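Local structure of type III secretion system effector protein ExoU (Pseudomonas fluorescens, 4QMK) at residues 51-62 with 433-444. The protein is a type III secretion effector that probably acts as a patatin-like phospholipase, directed to the host plasma membrane by a phosphatidylinositol 4,5-bisphosphate-binding domain. Residues are numbered along the deposited sequence; the frame is centred on the assembly and turned at random.
Sequences RHSDGRVEVVVS and RERHEFPSLNDA
V57, V59 and V61 pair in both directions with F438, H436 and E434, and the six backbone N-H...O bonds, 146 to 177° at hydrogen, establish an antiparallel register. On the face carrying V57 and V59, V59 CG2 meets the F438 ring at CE1 (3.7 Å) and also touches A444 CB (3.9 Å). F438 CG stands anti to the carbonyl carbon (chi1 -60°), which brings the ring beneath A444, whose CA lies 3.7 Å above the ring plane, over its centre; the first turn of helix 441-446 thus folds back over its own strand. V57 packs through CG1 on A444 and through CG2 on L441 CB, so the helix start also covers strand 57-61. Strand order 36-42, 47-51, 57-61, 434-438 describes a four-stranded antiparallel sheet in which three N-terminal strands are completed at one edge by a strand more than 370 residues further on. On the other face, R435 NH1 reaches E58 OE2 (3.2 Å) in the guanidinium plane but from above the carboxylate, the two planes being perpendicular. A second salt bridge, R56 NH2 to E437 OE2, is weak as a hydrogen bond; R56 gets there by bending at chi2 and chi3. Further out, a water links G55 O to L441 N, S440 OG caps the helix by accepting from D443 N (3.3 Å), and R51, whose NH1 lies 3.8 Å from L441 CD2, is held by a salt bridge to D463.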
ATOM      1  N   ARG A  51      36.577 -40.484   1.657  1.00 39.75           N
ATOM      2  CA  ARG A  51      37.217 -40.422   0.345  1.00 45.48           C
ATOM      3  C   ARG A  51      37.679 -41.796  -0.116  1.00 49.22           C
ATOM      4  O   ARG A  51      38.300 -42.545   0.634  1.00 50.90           O
ATOM      5  CB  ARG A  51      38.404 -39.449   0.343  1.00 48.37           C
ATOM      6  CG  ARG A  51      39.225 -39.486  -0.958  1.00 53.65           C
ATOM      7  CD  ARG A  51      40.102 -38.246  -1.177  1.00 53.47           C
ATOM      8  NE  ARG A  51      40.966 -38.065  -0.043  1.00 50.47           N
ATOM      9  CZ  ARG A  51      41.343 -36.896   0.434  1.00 51.93           C
ATOM     10  NH1 ARG A  51      40.967 -35.745  -0.127  1.00 52.08           N
ATOM     11  NH2 ARG A  51      42.103 -36.884   1.503  1.00 57.54           N
ATOM     12  N   HIS A  52      37.387 -42.112  -1.372  1.00 55.20           N
ATOM     13  CA  HIS A  52      37.825 -43.376  -1.989  1.00 54.63           C
ATOM     14  C   HIS A  52      39.210 -43.195  -2.615  1.00 56.15           C
ATOM     15  O   HIS A  52      39.793 -42.136  -2.552  1.00 56.64           O
ATOM     16  CB  HIS A  52      36.791 -43.808  -3.053  1.00 55.49           C
ATOM     17  CG  HIS A  52      35.453 -44.154  -2.486  1.00 50.94           C
ATOM     18  ND1 HIS A  52      34.436 -43.235  -2.353  1.00 55.74           N
ATOM     19  CD2 HIS A  52      34.973 -45.316  -1.993  1.00 55.67           C
ATOM     20  CE1 HIS A  52      33.384 -43.812  -1.799  1.00 54.10           C
ATOM     21  NE2 HIS A  52      33.684 -45.078  -1.577  1.00 62.59           N
ATOM     22  N   SER A  53      39.719 -44.231  -3.254  1.00 66.36           N
ATOM     23  CA  SER A  53      41.010 -44.164  -3.937  1.00 69.00           C
ATOM     24  C   SER A  53      40.958 -43.215  -5.127  1.00 71.96           C
ATOM     25  O   SER A  53      41.862 -42.392  -5.332  1.00 63.93           O
ATOM     26  CB  SER A  53      41.342 -45.543  -4.452  1.00 78.04           C
ATOM     27  OG  SER A  53      40.860 -46.507  -3.532  1.00 86.28           O
ATOM     28  N   ASP A  54      39.875 -43.356  -5.902  1.00 74.96           N
ATOM     29  CA  ASP A  54      39.598 -42.571  -7.112  1.00 72.84           C
ATOM     30  C   ASP A  54      39.615 -41.068  -6.863  1.00 72.81           C
ATOM     31  O   ASP A  54      39.672 -40.265  -7.801  1.00 72.81           O
ATOM     32  CB  ASP A  54      38.178 -42.875  -7.637  1.00 71.40           C
ATOM     33  CG  ASP A  54      37.625 -44.217  -7.155  1.00 77.47           C
ATOM     34  OD1 ASP A  54      38.356 -45.238  -7.215  1.00 70.95           O
ATOM     35  OD2 ASP A  54      36.447 -44.240  -6.715  1.00 71.81           O
ATOM     36  N   GLY A  55      39.492 -40.685  -5.601  1.00 70.04           N
ATOM     37  CA  GLY A  55      39.334 -39.279  -5.257  1.00 67.37           C
ATOM     38  C   GLY A  55      37.861 -38.949  -5.094  1.00 57.26           C
ATOM     39  O   GLY A  55      37.516 -37.839  -4.720  1.00 64.32           O
ATOM     40  N   ARG A  56      36.993 -39.913  -5.392  1.00 49.55           N
ATOM     41  CA  ARG A  56      35.587 -39.743  -5.208  1.00 48.51           C
ATOM     42  C   ARG A  56      35.366 -39.467  -3.716  1.00 43.27           C
ATOM     43  O   ARG A  56      35.923 -40.143  -2.857  1.00 38.55           O
ATOM     44  CB  ARG A  56      34.829 -41.040  -5.586  1.00 58.16           C
ATOM     45  CG  ARG A  56      34.830 -41.428  -7.063  1.00 70.63           C
ATOM     46  CD  ARG A  56      33.819 -40.610  -7.869  1.00 80.10           C
ATOM     47  NE  ARG A  56      32.441 -40.935  -7.480  1.00 93.45           N
ATOM     48  CZ  ARG A  56      31.374 -40.139  -7.637  1.00 92.97           C
ATOM     49  NH1 ARG A  56      31.489 -38.920  -8.169  1.00 98.18           N
ATOM     50  NH2 ARG A  56      30.181 -40.562  -7.233  1.00 82.69           N
ATOM     51  N   VAL A  57      34.515 -38.505  -3.422  1.00 39.76           N
ATOM     52  CA  VAL A  57      34.164 -38.196  -2.060  1.00 41.31           C
ATOM     53  C   VAL A  57      32.681 -38.405  -1.816  1.00 38.18           C
ATOM     54  O   VAL A  57      31.851 -38.110  -2.654  1.00 37.17           O
ATOM     55  CB  VAL A  57      34.582 -36.763  -1.716  1.00 44.14           C
ATOM     56  CG1 VAL A  57      33.897 -36.240  -0.478  1.00 42.46           C
ATOM     57  CG2 VAL A  57      36.089 -36.729  -1.546  1.00 46.87           C
ATOM     58  N   GLU A  58      32.377 -38.889  -0.628  1.00 36.86           N
ATOM     59  CA  GLU A  58      31.021 -39.189  -0.213  1.00 39.11           C
ATOM     60  C   GLU A  58      30.670 -38.427   1.101  1.00 39.82           C
ATOM     61  O   GLU A  58      31.371 -38.535   2.094  1.00 40.48           O
ATOM     62  CB  GLU A  58      30.977 -40.697  -0.032  1.00 39.68           C
ATOM     63  CG  GLU A  58      30.000 -41.256   0.940  1.00 41.79           C
ATOM     64  CD  GLU A  58      30.206 -42.756   1.170  1.00 46.14           C
ATOM     65  OE1 GLU A  58      30.980 -43.394   0.409  1.00 50.00           O
ATOM     66  OE2 GLU A  58      29.542 -43.303   2.088  1.00 52.07           O
ATOM     67  N   VAL A  59      29.582 -37.670   1.082  1.00 39.39           N
ATOM     68  CA  VAL A  59      29.127 -36.940   2.236  1.00 37.80           C
ATOM     69  C   VAL A  59      27.830 -37.544   2.732  1.00 35.97           C
ATOM     70  O   VAL A  59      26.926 -37.722   1.978  1.00 33.85           O
ATOM     71  CB  VAL A  59      28.830 -35.489   1.876  1.00 39.02           C
ATOM     72  CG1 VAL A  59      28.350 -34.729   3.095  1.00 37.17           C
ATOM     73  CG2 VAL A  59      30.068 -34.815   1.272  1.00 41.34           C
ATOM     74  N   VAL A  60      27.741 -37.821   4.026  1.00 34.93           N
ATOM     75  CA  VAL A  60      26.544 -38.379   4.589  1.00 30.64           C
ATOM     76  C   VAL A  60      26.021 -37.435   5.649  1.00 30.86           C
ATOM     77  O   VAL A  60      26.777 -36.906   6.484  1.00 32.31           O
ATOM     78  CB  VAL A  60      26.825 -39.758   5.197  1.00 31.45           C
ATOM     79  CG1 VAL A  60      25.577 -40.370   5.771  1.00 28.63           C
ATOM     80  CG2 VAL A  60      27.364 -40.698   4.114  1.00 31.57           C
ATOM     81  N   VAL A  61      24.725 -37.199   5.594  1.00 28.18           N
ATOM     82  CA  VAL A  61      24.073 -36.337   6.529  1.00 27.70           C
ATOM     83  C   VAL A  61      22.707 -36.791   6.939  1.00 25.67           C
ATOM     84  O   VAL A  61      22.120 -37.642   6.339  1.00 27.58           O
ATOM     85  CB  VAL A  61      23.897 -34.927   5.997  1.00 28.30           C
ATOM     86  CG1 VAL A  61      25.248 -34.285   5.810  1.00 30.50           C
ATOM     87  CG2 VAL A  61      23.094 -34.927   4.732  1.00 26.60           C
ATOM     88  N   SER A  62      22.250 -36.211   8.033  1.00 26.21           N
ATOM     89  CA  SER A  62      20.953 -36.437   8.608  1.00 26.25           C
ATOM     90  C   SER A  62      20.221 -35.139   8.356  1.00 26.70           C
ATOM     91  O   SER A  62      20.856 -34.124   8.060  1.00 28.66           O
ATOM     92  CB  SER A  62      21.113 -36.648  10.117  1.00 26.86           C
ATOM     93  OG  SER A  62      21.505 -35.424  10.724  1.00 27.15           O
ATOM     94  N   ARG A 433      19.464 -40.973   7.305  1.00 29.25           N
ATOM     95  CA  ARG A 433      20.745 -40.601   6.713  1.00 30.23           C
ATOM     96  C   ARG A 433      20.640 -40.585   5.229  1.00 29.55           C
ATOM     97  O   ARG A 433      19.972 -41.403   4.663  1.00 30.74           O
ATOM     98  CB  ARG A 433      21.822 -41.594   7.096  1.00 30.24           C
ATOM     99  CG  ARG A 433      22.180 -41.572   8.547  1.00 35.83           C
ATOM    100  CD  ARG A 433      22.804 -40.253   9.008  1.00 35.36           C
ATOM    101  NE  ARG A 433      23.124 -40.340  10.430  1.00 35.26           N
ATOM    102  CZ  ARG A 433      22.283 -40.101  11.425  1.00 36.60           C
ATOM    103  NH1 ARG A 433      21.024 -39.760  11.181  1.00 36.23           N
ATOM    104  NH2 ARG A 433      22.706 -40.223  12.699  1.00 35.39           N
ATOM    105  N   GLU A 434      21.394 -39.711   4.600  1.00 32.34           N
ATOM    106  CA  GLU A 434      21.372 -39.589   3.178  1.00 35.07           C
ATOM    107  C   GLU A 434      22.821 -39.425   2.727  1.00 33.72           C
ATOM    108  O   GLU A 434      23.608 -38.780   3.421  1.00 31.61           O
ATOM    109  CB  GLU A 434      20.513 -38.399   2.850  1.00 39.90           C
ATOM    110  CG  GLU A 434      20.133 -38.219   1.403  1.00 51.38           C
ATOM    111  CD  GLU A 434      19.268 -36.974   1.227  1.00 67.06           C
ATOM    112  OE1 GLU A 434      19.693 -35.861   1.700  1.00 61.10           O
ATOM    113  OE2 GLU A 434      18.167 -37.122   0.634  1.00 68.26           O
ATOM    114  N   ARG A 435      23.170 -40.038   1.597  1.00 30.89           N
ATOM    115  CA  ARG A 435      24.513 -39.948   1.054  1.00 32.51           C
ATOM    116  C   ARG A 435      24.559 -39.180  -0.270  1.00 33.22           C
ATOM    117  O   ARG A 435      23.718 -39.361  -1.144  1.00 32.39           O
ATOM    118  CB  ARG A 435      25.054 -41.348   0.831  1.00 37.17           C
ATOM    119  CG  ARG A 435      26.375 -41.418   0.059  1.00 37.50           C
ATOM    120  CD  ARG A 435      27.111 -42.740   0.262  1.00 37.28           C
ATOM    121  NE  ARG A 435      26.143 -43.825   0.231  1.00 42.15           N
ATOM    122  CZ  ARG A 435      25.978 -44.755   1.165  1.00 41.48           C
ATOM    123  NH1 ARG A 435      26.803 -44.897   2.187  1.00 40.21           N
ATOM    124  NH2 ARG A 435      25.021 -45.623   0.995  1.00 50.08           N
ATOM    125  N   HIS A 436      25.540 -38.303  -0.410  1.00 33.67           N
ATOM    126  CA  HIS A 436      25.687 -37.506  -1.618  1.00 32.72           C
ATOM    127  C   HIS A 436      27.082 -37.681  -2.093  1.00 33.39           C
ATOM    128  O   HIS A 436      27.985 -37.509  -1.329  1.00 42.16           O
ATOM    129  CB  HIS A 436      25.442 -36.043  -1.306  1.00 31.98           C
ATOM    130  CG  HIS A 436      24.068 -35.755  -0.819  1.00 30.61           C
ATOM    131  ND1 HIS A 436      22.961 -35.880  -1.627  1.00 39.34           N
ATOM    132  CD2 HIS A 436      23.609 -35.372   0.383  1.00 31.92           C
ATOM    133  CE1 HIS A 436      21.873 -35.583  -0.939  1.00 38.23           C
ATOM    134  NE2 HIS A 436      22.239 -35.263   0.284  1.00 36.72           N
ATOM    135  N   GLU A 437      27.269 -38.012  -3.356  1.00 38.63           N
ATOM    136  CA  GLU A 437      28.597 -38.287  -3.883  1.00 41.52           C
ATOM    137  C   GLU A 437      29.066 -37.118  -4.718  1.00 38.65           C
ATOM    138  O   GLU A 437      28.261 -36.434  -5.335  1.00 41.84           O
ATOM    139  CB  GLU A 437      28.566 -39.528  -4.742  1.00 47.93           C
ATOM    140  CG  GLU A 437      27.710 -40.665  -4.196  1.00 61.79           C
ATOM    141  CD  GLU A 437      27.819 -41.936  -5.023  1.00 67.53           C
ATOM    142  OE1 GLU A 437      26.795 -42.362  -5.606  1.00 70.13           O
ATOM    143  OE2 GLU A 437      28.940 -42.474  -5.124  1.00 70.62           O
ATOM    144  N   PHE A 438      30.376 -36.916  -4.761  1.00 35.81           N
ATOM    145  CA  PHE A 438      30.985 -35.809  -5.503  1.00 31.93           C
ATOM    146  C   PHE A 438      32.283 -36.294  -6.121  1.00 31.38           C
ATOM    147  O   PHE A 438      32.966 -37.128  -5.570  1.00 29.94           O
ATOM    148  CB  PHE A 438      31.301 -34.637  -4.558  1.00 30.52           C
ATOM    149  CG  PHE A 438      30.088 -34.075  -3.846  1.00 29.61           C
ATOM    150  CD1 PHE A 438      29.655 -34.582  -2.634  1.00 29.34           C
ATOM    151  CD2 PHE A 438      29.413 -33.004  -4.376  1.00 28.56           C
ATOM    152  CE1 PHE A 438      28.531 -34.052  -2.008  1.00 29.00           C
ATOM    153  CE2 PHE A 438      28.294 -32.475  -3.768  1.00 25.42           C
ATOM    154  CZ  PHE A 438      27.856 -32.996  -2.589  1.00 28.35           C
ATOM    155  N   PRO A 439      32.642 -35.759  -7.279  1.00 36.54           N
ATOM    156  CA  PRO A 439      33.897 -36.137  -7.939  1.00 34.65           C
ATOM    157  C   PRO A 439      35.097 -35.827  -7.120  1.00 35.56           C
ATOM    158  O   PRO A 439      36.127 -36.443  -7.318  1.00 40.87           O
ATOM    159  CB  PRO A 439      33.924 -35.245  -9.167  1.00 36.67           C
ATOM    160  CG  PRO A 439      32.495 -35.014  -9.493  1.00 39.86           C
ATOM    161  CD  PRO A 439      31.771 -34.954  -8.164  1.00 37.31           C
ATOM    162  N   SER A 440      35.031 -34.829  -6.255  1.00 35.08           N
ATOM    163  CA  SER A 440      36.201 -34.529  -5.416  1.00 38.05           C
ATOM    164  C   SER A 440      35.823 -33.866  -4.130  1.00 37.59           C
ATOM    165  O   SER A 440      34.698 -33.402  -3.945  1.00 35.63           O
ATOM    166  CB  SER A 440      37.151 -33.565  -6.123  1.00 40.83           C
ATOM    167  OG  SER A 440      36.510 -32.315  -6.325  1.00 42.51           O
ATOM    168  N   LEU A 441      36.812 -33.748  -3.259  1.00 38.86           N
ATOM    169  CA  LEU A 441      36.604 -33.075  -1.996  1.00 36.13           C
ATOM    170  C   LEU A 441      36.270 -31.627  -2.230  1.00 35.78           C
ATOM    171  O   LEU A 441      35.481 -31.045  -1.500  1.00 39.93           O
ATOM    172  CB  LEU A 441      37.819 -33.192  -1.121  1.00 36.05           C
ATOM    173  CG  LEU A 441      37.753 -32.411   0.187  1.00 35.04           C
ATOM    174  CD1 LEU A 441      36.572 -32.852   1.021  1.00 35.18           C
ATOM    175  CD2 LEU A 441      39.040 -32.670   0.937  1.00 35.64           C
ATOM    176  N   ASN A 442      36.847 -31.023  -3.252  1.00 35.54           N
ATOM    177  CA  ASN A 442      36.543 -29.620  -3.501  1.00 34.06           C
ATOM    178  C   ASN A 442      35.068 -29.401  -3.872  1.00 34.27           C
ATOM    179  O   ASN A 442      34.457 -28.460  -3.406  1.00 35.16           O
ATOM    180  CB  ASN A 442      37.446 -29.064  -4.573  1.00 33.26           C
ATOM    181  CG  ASN A 442      37.169 -27.625  -4.865  1.00 33.47           C
ATOM    182  OD1 ASN A 442      37.356 -26.777  -4.021  1.00 38.97           O
ATOM    183  ND2 ASN A 442      36.694 -27.347  -6.046  1.00 33.22           N
ATOM    184  N   ASP A 443      34.509 -30.263  -4.719  1.00 34.75           N
ATOM    185  CA  ASP A 443      33.109 -30.153  -5.133  1.00 33.77           C
ATOM    186  C   ASP A 443      32.136 -30.340  -3.966  1.00 29.82           C
ATOM    187  O   ASP A 443      31.098 -29.694  -3.906  1.00 28.82           O
ATOM    188  CB  ASP A 443      32.795 -31.172  -6.227  1.00 39.01           C
ATOM    189  CG  ASP A 443      33.433 -30.826  -7.538  1.00 44.93           C
ATOM    190  OD1 ASP A 443      33.384 -29.648  -7.935  1.00 51.26           O
ATOM    191  OD2 ASP A 443      33.991 -31.729  -8.176  1.00 57.53           O
ATOM    192  N   ALA A 444      32.488 -31.207  -3.035  1.00 28.69           N
ATOM    193  CA  ALA A 444      31.706 -31.373  -1.822  1.00 27.98           C
ATOM    194  C   ALA A 444      31.767 -30.078  -0.996  1.00 27.41           C
ATOM    195  O   ALA A 444      30.736 -29.590  -0.537  1.00 27.86           O
ATOM    196  CB  ALA A 444      32.224 -32.560  -1.026  1.00 28.25           C
TER
HETATM  197  O   HOH W   1      39.068 -35.588  -3.817  1.00 40.71           O